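Local atomic coordinates of Lmo2812 protein (Listeria monocytogenes EGD-e, PDB entry 5ZQA), a protein that is a penicillin-binding protein of the peptidase S11 family, probably a serine-type D-Ala-D-Ala carboxypeptidase that trims cell-wall peptidoglycan. Residues Ser64-Ala69 and Gly224-Phe229; Tyr115-Met118 and Ser122-Asp125. All coordinates share one frame; numbering follows the deposited sequence.

Overall arrangement
From the N terminus, the chain first lays down strands 37-42 and 48-52 of the antiparallel sheet, then reaches helix 65-77, and segment 64-69 at its start forms half of contact 1. Further on, helix 111-120 ends and helix 124-135 begins; contact 2 closes the three-residue connection between 115-118 and 122-125. Contact 1 closes much later, when strand 222-230 arrives at an outer position in the sheet, 155 residues from the first helical segment. Contact 2 therefore nests inside the large loop of contact 1. Hydrogen bonds from Lys226 NZ to Ser122 OG and from Lys65 NZ to Asn124 OD1 bring the two contacts together at the predicted active site.

Contact 1: residues Ser64-Ala69 and Gly224-Phe229; sequences SKLMTA and GLKTGF
Leu66 and Lys65 of the first turn of helix 65-77 face Leu225 and Lys226 on strand 222-230. The branches of the two leucines pack across each other: Leu66 CD1 lies 3.8 Å from Leu225 CD2, and Leu66 CD2 lies equally close to Leu225 CG. The same CD2 branch also rests against Lys226 CB at 3.9 Å, with the two side chains running past each other in opposite directions. Beside this apolar patch the lysines cross by their methylenes, Lys65 CD meeting Lys226 CE at 3.7 Å. Lys65 NZ and Lys226 NZ remain 5.5 Å apart. Bends at chi2 (76°) and chi4 (73°) turn the Lys226 chain forward along its own strand, toward Thr227. There Lys226 NZ donates to Thr227 O at 2.9 Å, tilted from the carbonyl plane. This NZ also bonds to Ser122 OG, while Lys65 NZ, at the tip of a chain extended up to chi4, is gripped by Ser62 OG, Asn124 OD1 and Ser162 O.

Behind the first shell, a cis peptide precedes Leu225, and a classic beta bulge sets Leu225 and Lys226 together opposite Ile238; both side chains then start toward the helix. Ser182 of helix 175-188 touches both Leu66 and Leu225. Side chains alone bridge the 10.1 Å between the axes of helix 65-69 and strand 224-229, with no hydrogen bond across. Lys65 is the predicted proton acceptor and Lys226 a predicted substrate-binding residue, and the arrangement matches the meeting of the SxxK helix start with the K(T/S)G strand in the active site of penicillin-binding proteins.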
loop_
_atom_site.group_PDB
_atom_site.type_symbol
_atom_site.label_atom_id
_atom_site.label_comp_id
_atom_site.label_asym_id
_atom_site.label_seq_id
_atom_site.Cartn_x
_atom_site.Cartn_y
_atom_site.Cartn_z
ATOM N N SER A 64 1.251 4.011 -2.858
ATOM C CA SER A 64 0.176 4.976 -3.097
ATOM C C SER A 64 -1.207 4.345 -3.078
ATOM O O SER A 64 -2.201 5.014 -2.742
ATOM C CB SER A 64 0.357 5.667 -4.450
ATOM O OG SER A 64 1.573 6.382 -4.517
ATOM N N LYS A 65 -1.281 3.069 -3.445
ATOM C CA LYS A 65 -2.564 2.381 -3.484
ATOM C C LYS A 65 -3.239 2.277 -2.122
ATOM O O LYS A 65 -4.452 2.062 -2.055
ATOM C CB LYS A 65 -2.389 0.990 -4.087
ATOM C CG LYS A 65 -2.004 1.021 -5.564
ATOM C CD LYS A 65 -1.703 -0.378 -6.067
ATOM C CE LYS A 65 -1.574 -0.414 -7.591
ATOM N NZ LYS A 65 -0.295 0.177 -8.028
ATOM N N LEU A 66 -2.486 2.461 -1.039
ATOM C CA LEU A 66 -3.110 2.474 0.284
ATOM C C LEU A 66 -4.000 3.702 0.451
ATOM O O LEU A 66 -5.034 3.631 1.112
ATOM C CB LEU A 66 -2.061 2.429 1.394
ATOM C CG LEU A 66 -1.305 1.093 1.453
ATOM C CD1 LEU A 66 -0.200 1.134 2.487
ATOM C CD2 LEU A 66 -2.251 -0.074 1.757
ATOM N N MET A 67 -3.614 4.824 -0.155
ATOM C CA MET A 67 -4.458 6.011 -0.058
ATOM C C MET A 67 -5.678 5.843 -0.950
ATOM O O MET A 67 -6.789 6.225 -0.570
ATOM C CB MET A 67 -3.703 7.286 -0.444
ATOM C CG MET A 67 -4.612 8.526 -0.480
ATOM S SD MET A 67 -5.408 8.902 1.097
ATOM C CE MET A 67 -4.092 9.786 1.935
ATOM N N THR A 68 -5.484 5.264 -2.133
ATOM C CA THR A 68 -6.628 4.967 -2.984
ATOM C C THR A 68 -7.591 4.006 -2.274
ATOM O O THR A 68 -8.798 4.227 -2.308
ATOM C CB THR A 68 -6.169 4.403 -4.337
ATOM O OG1 THR A 68 -5.257 5.349 -4.916
ATOM C CG2 THR A 68 -7.350 4.179 -5.309
ATOM N N ALA A 69 -7.057 2.972 -1.617
ATOM C CA ALA A 69 -7.891 2.046 -0.840
ATOM C C ALA A 69 -8.679 2.794 0.232
ATOM O O ALA A 69 -9.884 2.560 0.397
ATOM C CB ALA A 69 -7.031 0.942 -0.204
ATOM N N GLY A 224 -0.673 -7.895 6.745
ATOM C CA GLY A 224 -0.625 -6.852 5.729
ATOM C C GLY A 224 0.810 -6.384 5.540
ATOM O O GLY A 224 1.714 -6.920 6.188
ATOM N N LEU A 225 1.037 -5.361 4.716
ATOM C CA LEU A 225 -0.010 -4.533 4.147
ATOM C C LEU A 225 0.122 -4.301 2.628
ATOM O O LEU A 225 -0.848 -4.438 1.895
ATOM C CB LEU A 225 -0.022 -3.182 4.869
ATOM C CG LEU A 225 -1.238 -2.271 4.748
ATOM C CD1 LEU A 225 -2.506 -2.978 5.219
ATOM C CD2 LEU A 225 -1.004 -1.012 5.570
ATOM N N LYS A 226 1.298 -3.897 2.157
ATOM C CA LYS A 226 1.423 -3.535 0.740
ATOM C C LYS A 226 2.866 -3.447 0.266
ATOM O O LYS A 226 3.704 -2.855 0.942
ATOM C CB LYS A 226 0.736 -2.184 0.475
ATOM C CG LYS A 226 0.657 -1.787 -1.012
ATOM C CD LYS A 226 -0.424 -2.564 -1.756
ATOM C CE LYS A 226 -0.299 -2.398 -3.262
ATOM N NZ LYS A 226 0.869 -3.160 -3.822
ATOM N N THR A 227 3.125 -3.985 -0.921
ATOM C CA THR A 227 4.423 -3.883 -1.594
ATOM C C THR A 227 4.480 -2.725 -2.578
ATOM O O THR A 227 3.446 -2.195 -2.991
ATOM C CB THR A 227 4.741 -5.153 -2.400
ATOM O OG1 THR A 227 3.698 -5.368 -3.361
ATOM C CG2 THR A 227 4.839 -6.371 -1.503
ATOM N N GLY A 228 5.695 -2.361 -2.975
ATOM C CA GLY A 228 5.902 -1.460 -4.099
ATOM C C GLY A 228 7.218 -1.791 -4.774
ATOM O O GLY A 228 8.129 -2.307 -4.122
ATOM N N PHE A 229 7.318 -1.522 -6.073
ATOM C CA PHE A 229 8.596 -1.628 -6.769
ATOM C C PHE A 229 8.647 -0.822 -8.052
ATOM O O PHE A 229 7.784 -0.974 -8.909
ATOM C CB PHE A 229 8.942 -3.069 -7.136
ATOM C CG PHE A 229 10.067 -3.150 -8.130
ATOM C CD1 PHE A 229 11.354 -2.808 -7.748
ATOM C CD2 PHE A 229 9.830 -3.493 -9.450
ATOM C CE1 PHE A 229 12.394 -2.848 -8.656
ATOM C CE2 PHE A 229 10.865 -3.537 -10.362
ATOM C CZ PHE A 229 12.146 -3.213 -9.964
#

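Contact 2: residues Tyr115-Met118 and Ser122-Asp125; sequences YSAM and SAND
The backbone turns sharply as helix 111-120 ends, so that Ala117 O receives the amide of Ala123 (N to O 3.2 Å), with Ser122 between the helices at positive phi and Ala123 at the N-cap position of helix 124-135. The sequence Ser122-Ala123-Asn124 corresponds to the SxN motif of penicillin-binding proteins, and Ser122 is a predicted active-site residue. The Ala123 bond is nearly straight at its hydrogen (169°), yet its donor stands above the carbonyl plane by 46° and not on a lone pair.

The side-chain contact is small: Ala117 CB and Ala123 CB touch at 3.9 Å, and Ala123 CB also lies 3.7 Å from the acceptor itself, Ala117 O. Met118 leaves on another side of its helix. With both chi1 and chi2 (177°) extended, its side chain reaches Ala127 and Leu130 of helix 124-135 as well as Thr68 of helix 65-77.

The polar side chains of 122-125 bond to neighbouring parts of the fold rather than to 115-118. Ser122 OG is hydrogen-bonded to Ser62 OG, the predicted acylated serine, besides Lys226 NZ. Asn124 ND2 bonds to Val98 O, and the two carboxylate oxygens of Asp125 take the amides of Leu100 and Tyr101. At the turn, Ser122 CA directs a CH...O contact to Met118 O at 3.2 Å.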
loop_
_atom_site.group_PDB
_atom_site.type_symbol
_atom_site.label_atom_id
_atom_site.label_comp_id
_atom_site.label_asym_id
_atom_site.label_seq_id
_atom_site.Cartn_x
_atom_site.Cartn_y
_atom_site.Cartn_z
ATOM N N TYR A 115 -10.721 -3.359 -6.335
ATOM C CA TYR A 115 -10.106 -3.137 -5.025
ATOM C C TYR A 115 -9.211 -4.317 -4.624
ATOM O O TYR A 115 -8.063 -4.117 -4.207
ATOM C CB TYR A 115 -11.226 -2.875 -4.010
ATOM C CG TYR A 115 -10.854 -2.928 -2.547
ATOM C CD1 TYR A 115 -11.022 -4.099 -1.821
ATOM C CD2 TYR A 115 -10.417 -1.794 -1.880
ATOM C CE1 TYR A 115 -10.712 -4.165 -0.479
ATOM C CE2 TYR A 115 -10.111 -1.844 -0.532
ATOM C CZ TYR A 115 -10.262 -3.034 0.162
ATOM O OH TYR A 115 -9.962 -3.102 1.505
ATOM N N SER A 116 -9.703 -5.545 -4.788
ATOM C CA SER A 116 -8.877 -6.711 -4.483
ATOM C C SER A 116 -7.628 -6.759 -5.358
ATOM O O SER A 116 -6.542 -7.023 -4.857
ATOM C CB SER A 116 -9.667 -8.007 -4.661
ATOM O OG SER A 116 -10.778 -8.038 -3.783
ATOM N N ALA A 117 -7.786 -6.519 -6.660
ATOM C CA ALA A 117 -6.651 -6.575 -7.587
ATOM C C ALA A 117 -5.605 -5.514 -7.256
ATOM O O ALA A 117 -4.401 -5.783 -7.266
ATOM C CB ALA A 117 -7.136 -6.421 -9.032
ATOM N N MET A 118 -6.066 -4.310 -6.947
ATOM C CA MET A 118 -5.165 -3.242 -6.540
ATOM C C MET A 118 -4.324 -3.643 -5.328
ATOM O O MET A 118 -3.102 -3.484 -5.334
ATOM C CB MET A 118 -5.981 -1.979 -6.261
ATOM C CG MET A 118 -5.192 -0.836 -5.702
ATOM S SD MET A 118 -6.224 0.622 -5.497
ATOM C CE MET A 118 -7.117 0.195 -4.001
ATOM N N SER A 122 -1.275 -5.665 -6.991
ATOM C CA SER A 122 -0.758 -4.330 -7.285
ATOM C C SER A 122 -1.116 -3.916 -8.715
ATOM O O SER A 122 -0.290 -3.391 -9.457
ATOM C CB SER A 122 0.754 -4.279 -7.063
ATOM O OG SER A 122 1.147 -2.982 -6.646
ATOM N N ALA A 123 -2.366 -4.153 -9.092
ATOM C CA ALA A 123 -2.822 -3.826 -10.443
ATOM C C ALA A 123 -2.996 -2.314 -10.618
ATOM O O ALA A 123 -3.885 -1.694 -10.017
ATOM C CB ALA A 123 -4.131 -4.561 -10.748
ATOM N N ASN A 124 -2.152 -1.719 -11.450
ATOM C CA ASN A 124 -2.177 -0.275 -11.660
ATOM C C ASN A 124 -3.425 0.205 -12.375
ATOM O O ASN A 124 -3.966 1.263 -12.048
ATOM C CB ASN A 124 -0.949 0.167 -12.459
ATOM C CG ASN A 124 0.309 0.036 -11.671
ATOM O OD1 ASN A 124 0.541 0.809 -10.750
ATOM N ND2 ASN A 124 1.135 -0.949 -12.015
ATOM N N ASP A 125 -3.883 -0.563 -13.363
ATOM C CA ASP A 125 -5.080 -0.168 -14.079
ATOM C C ASP A 125 -6.308 -0.201 -13.160
ATOM O O ASP A 125 -7.156 0.688 -13.239
ATOM C CB ASP A 125 -5.291 -1.029 -15.341
ATOM C CG ASP A 125 -5.221 -2.540 -15.092
ATOM O OD1 ASP A 125 -4.853 -2.996 -13.994
ATOM O OD2 ASP A 125 -5.529 -3.289 -16.055
#